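Local coordinates for tubulin-like protein CetZ1 (Haloferax volcanii, PDB 4B46) that binds and probably hydrolyses GTP as a tubulin-like cytoskeletal protein that controls cell shape and is essential for the rod-shaped, efficiently swimming cell type, at residues Ser229-Ala234 with Arg282-Cys287; Glu293-Val298 with Ile344-Val349. One frame throughout, in Å; residues are numbered along the deposited sequence.

Interaction 1: residues Ser229-Ala234 with Arg282-Cys287; sequences STVGYA and RLTLPC
Thr-230 and Val-231, on strand 228-237, hold the loop at Thr-284 and Leu-285 in the C-terminal domain of this tubulin/FtsZ-type fold. Three direct hydrogen bonds form the polar part of the contact. Backbone and side chain of Thr-284 together clasp Val-231: N of Thr-284 donates to O of Val-231 (3.0 Å), and OG1 of Thr-284 accepts from N of Val-231 (2.9 Å). With chi1 at 59°, that hydroxyl sits between its own backbone N and carbonyl carbon, turned to the strand, and it also bonds Val-166 O on strand 163-168, tying the loop to the GTPase domain. OG1 of Thr-230 donates to O of Leu-285 (2.7 Å), tilted 27° from the carbonyl plane. A valine in place of Thr-230 would probably leave the Leu-285 carbonyl without this donor and the loop less firmly held. Water extends the polar contact, one molecule linking Tyr-233 N to Arg-282 O. Apolar groups fill in between: Thr-284 CG2 lies 3.8 Å from Val-231 CB, and the branches of Leu-283 part over the strand, CD2 covering Gly-232 CA at 3.5 Å. At the far end, the methyl CG2 of Thr-230 meets SG of Cys-287 at 3.7 Å.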
# COMPACT_ATOMS: atom_id res chain seq x y z
N SER A 229 2.35 5.46 -7.00
CA SER A 229 2.59 6.37 -5.88
C SER A 229 3.62 5.84 -4.90
O SER A 229 3.83 4.63 -4.78
CB SER A 229 1.30 6.68 -5.13
OG SER A 229 0.37 7.29 -5.99
N THR A 230 4.26 6.76 -4.19
CA THR A 230 5.27 6.42 -3.19
C THR A 230 5.00 7.25 -1.94
O THR A 230 4.40 8.33 -2.01
CB THR A 230 6.71 6.67 -3.73
OG1 THR A 230 7.69 6.20 -2.79
CG2 THR A 230 6.95 8.17 -4.03
N VAL A 231 5.42 6.74 -0.78
CA VAL A 231 5.17 7.45 0.47
C VAL A 231 6.45 7.75 1.25
O VAL A 231 7.29 6.87 1.45
CB VAL A 231 4.16 6.67 1.35
CG1 VAL A 231 4.13 7.22 2.76
CG2 VAL A 231 2.76 6.74 0.73
N GLY A 232 6.60 9.01 1.68
CA GLY A 232 7.68 9.39 2.57
C GLY A 232 7.15 9.51 3.98
O GLY A 232 5.96 9.76 4.17
N TYR A 233 8.02 9.37 4.97
CA TYR A 233 7.55 9.26 6.35
C TYR A 233 8.63 9.60 7.36
O TYR A 233 9.74 9.11 7.27
CB TYR A 233 7.04 7.82 6.61
CG TYR A 233 6.67 7.50 8.06
CD1 TYR A 233 7.63 7.04 8.96
CD2 TYR A 233 5.35 7.59 8.50
CE1 TYR A 233 7.29 6.73 10.27
CE2 TYR A 233 5.01 7.27 9.81
CZ TYR A 233 5.98 6.85 10.69
OH TYR A 233 5.65 6.53 11.98
N ALA A 234 8.27 10.44 8.33
CA ALA A 234 9.13 10.68 9.47
C ALA A 234 8.28 10.87 10.71
O ALA A 234 7.15 11.34 10.64
CB ALA A 234 10.03 11.89 9.24
N ARG A 282 14.03 7.75 3.40
CA ARG A 282 13.72 6.58 2.58
C ARG A 282 12.22 6.51 2.25
O ARG A 282 11.37 6.56 3.14
CB ARG A 282 14.19 5.31 3.27
CG ARG A 282 14.07 4.04 2.42
CD ARG A 282 14.61 2.85 3.17
NE ARG A 282 16.06 2.94 3.32
CZ ARG A 282 16.72 2.60 4.42
NH1 ARG A 282 16.05 2.15 5.47
NH2 ARG A 282 18.04 2.72 4.47
N LEU A 283 11.92 6.42 0.97
CA LEU A 283 10.54 6.30 0.49
C LEU A 283 10.13 4.83 0.38
O LEU A 283 10.98 3.96 0.26
CB LEU A 283 10.43 6.95 -0.88
CG LEU A 283 10.93 8.40 -0.92
CD1 LEU A 283 10.69 8.96 -2.30
CD2 LEU A 283 10.24 9.25 0.15
N THR A 284 8.83 4.57 0.40
CA THR A 284 8.33 3.20 0.22
C THR A 284 8.84 2.66 -1.11
O THR A 284 9.35 1.53 -1.18
CB THR A 284 6.78 3.13 0.32
OG1 THR A 284 6.17 3.98 -0.67
CG2 THR A 284 6.31 3.58 1.71
N LEU A 285 8.74 3.49 -2.15
CA LEU A 285 9.40 3.25 -3.43
C LEU A 285 10.41 4.36 -3.70
O LEU A 285 10.01 5.50 -3.94
CB LEU A 285 8.39 3.19 -4.58
CG LEU A 285 8.99 3.14 -6.00
CD1 LEU A 285 9.81 1.85 -6.25
CD2 LEU A 285 7.90 3.30 -7.06
N PRO A 286 11.71 4.05 -3.65
CA PRO A 286 12.71 5.11 -3.90
C PRO A 286 12.57 5.69 -5.31
O PRO A 286 12.29 4.96 -6.27
CB PRO A 286 14.05 4.38 -3.74
CG PRO A 286 13.75 3.25 -2.84
CD PRO A 286 12.34 2.80 -3.19
N CYS A 287 12.74 7.00 -5.41
CA CYS A 287 12.68 7.72 -6.68
C CYS A 287 13.10 9.16 -6.44
O CYS A 287 13.29 9.58 -5.31
CB CYS A 287 11.26 7.68 -7.25
SG CYS A 287 9.98 8.46 -6.22
O HOH W 1 8.68 5.92 3.81
O HOH W 2 10.79 9.09 4.23
O HOH W 3 10.87 6.70 6.26

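Interaction 2: residues Glu293-Val298 with Ile344-Val349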
# COMPACT_ATOMS: atom_id res chain seq x y z
N GLU A 293 3.25 14.11 -9.84
CA GLU A 293 2.09 14.81 -10.38
C GLU A 293 1.35 15.60 -9.29
O GLU A 293 0.99 16.76 -9.48
CB GLU A 293 1.14 13.81 -11.04
CG GLU A 293 0.00 14.43 -11.83
CD GLU A 293 -0.85 13.39 -12.54
OE1 GLU A 293 -0.41 12.22 -12.62
OE2 GLU A 293 -1.95 13.75 -13.01
N ARG A 294 1.12 14.96 -8.15
CA ARG A 294 0.39 15.59 -7.06
C ARG A 294 1.00 15.12 -5.76
O ARG A 294 1.51 14.01 -5.69
CB ARG A 294 -1.09 15.19 -7.10
CG ARG A 294 -1.84 15.63 -8.34
CD ARG A 294 -3.32 15.26 -8.22
NE ARG A 294 -4.13 15.96 -9.21
CZ ARG A 294 -4.45 15.47 -10.40
NH1 ARG A 294 -4.03 14.26 -10.75
NH2 ARG A 294 -5.19 16.18 -11.24
N ALA A 295 0.95 15.97 -4.73
CA ALA A 295 1.51 15.64 -3.43
C ALA A 295 0.48 15.93 -2.34
O ALA A 295 -0.31 16.87 -2.46
CB ALA A 295 2.79 16.44 -3.17
N LEU A 296 0.51 15.14 -1.29
CA LEU A 296 -0.35 15.37 -0.14
C LEU A 296 0.50 15.22 1.10
O LEU A 296 1.16 14.20 1.29
CB LEU A 296 -1.49 14.35 -0.09
CG LEU A 296 -2.32 14.33 1.19
CD1 LEU A 296 -3.12 15.63 1.40
CD2 LEU A 296 -3.28 13.12 1.19
N LEU A 297 0.47 16.24 1.95
CA LEU A 297 1.17 16.23 3.21
C LEU A 297 0.18 15.92 4.32
O LEU A 297 -0.90 16.50 4.39
CB LEU A 297 1.82 17.60 3.47
CG LEU A 297 2.43 17.82 4.85
CD1 LEU A 297 3.53 16.80 5.11
CD2 LEU A 297 2.97 19.25 4.98
N VAL A 298 0.56 14.99 5.19
CA VAL A 298 -0.28 14.64 6.31
C VAL A 298 0.52 14.69 7.60
O VAL A 298 1.55 14.02 7.73
CB VAL A 298 -0.87 13.22 6.15
CG1 VAL A 298 -1.70 12.84 7.37
CG2 VAL A 298 -1.71 13.13 4.88
N ILE A 344 4.25 12.08 3.49
CA ILE A 344 4.06 12.71 2.20
C ILE A 344 3.69 11.64 1.19
O ILE A 344 4.42 10.67 1.01
CB ILE A 344 5.33 13.45 1.74
CG1 ILE A 344 5.74 14.49 2.80
CG2 ILE A 344 5.09 14.11 0.39
CD1 ILE A 344 7.04 15.21 2.50
N LEU A 345 2.54 11.82 0.55
CA LEU A 345 2.11 10.93 -0.50
C LEU A 345 2.42 11.63 -1.81
O LEU A 345 2.02 12.78 -2.01
CB LEU A 345 0.60 10.66 -0.39
CG LEU A 345 -0.10 10.03 -1.59
CD1 LEU A 345 0.45 8.64 -1.91
CD2 LEU A 345 -1.63 9.99 -1.39
N LEU A 346 3.18 10.95 -2.66
CA LEU A 346 3.52 11.48 -3.97
C LEU A 346 2.91 10.56 -5.01
O LEU A 346 3.25 9.38 -5.07
CB LEU A 346 5.04 11.56 -4.15
CG LEU A 346 5.78 12.47 -3.17
CD1 LEU A 346 7.29 12.34 -3.34
CD2 LEU A 346 5.36 13.93 -3.36
N SER A 347 1.99 11.09 -5.81
CA SER A 347 1.29 10.28 -6.78
C SER A 347 1.73 10.66 -8.17
O SER A 347 1.97 11.82 -8.44
CB SER A 347 -0.23 10.44 -6.61
OG SER A 347 -0.93 10.03 -7.77
N GLY A 348 1.86 9.66 -9.05
CA GLY A 348 2.23 9.94 -10.42
C GLY A 348 3.72 10.18 -10.59
O GLY A 348 4.14 11.01 -11.40
N VAL A 349 4.52 9.46 -9.82
CA VAL A 349 5.97 9.57 -9.96
C VAL A 349 6.42 8.93 -11.28
O VAL A 349 5.81 7.97 -11.74
CB VAL A 349 6.73 8.97 -8.77
CG1 VAL A 349 6.48 9.80 -7.51
CG2 VAL A 349 6.33 7.51 -8.56
O HOH W 4 -1.08 10.52 -10.61
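The carbonyl oxygen of Ser-347 is gripped by two successive amides, N of Glu-293 at 3.0 Å and N of Arg-294 at 3.3 Å, which makes a classic beta bulge where antiparallel strands 294-301 and 339-347 of the C-terminal domain sheet meet. The Glu-293 bond is the more bent, 134° at the hydrogen. Beyond the bulge the pairing is regular: N of Ser-347 donates to O of Arg-294, and Leu-296 and Leu-345 exchange backbone bonds in both directions. Side chains alternate between the two faces. On one, Ala-295 CB touches Leu-346 CD2 at 3.6 Å, and the side chains of Leu-297 and Ile-344 cross obliquely, closest at CD1 of Leu-297 and CG1 of Ile-344, 3.9 Å apart. On the other, Leu-296 and Leu-345 approach each other at their CB atoms (4.3 Å), both covered by helix 216-223. Gly-348 suits its place, since its phi is positive and a CB would collide with Glu-293 CB. Glu-293 is extended, CG anti to the backbone N (chi1 -171°), which carries its carboxylate out to two partners: OE2 forms a salt bridge with NH1 of Arg-294 (3.1 Å), whose NE also salt-bridges Glu-326 on the next strand, and at OE1 a water donates from 2.7 Å while accepting from OG of Ser-347 at 2.9 Å.

Both contacts are buried, and they meet along one sheet, where strand 339-347 lies between strands 228-237 and 294-301. Interaction 1 adds a loop to the side of strand 228-237, near strand 163-168, with the side chain of Thr-284 about 11 Å from the bound GDP; interaction 2 pairs two neighbouring strands away from the annotated sites. The chemistry follows: threonine hydroxyls and bridging waters stand in for regular strand pairing in the first, whereas backbone bonds and leucine-rich faces dominate the second. The two join directly, N of Thr-230 probably bonding O of Leu-346 at 2.9 Å, and Ser-229 packing on Ser-347.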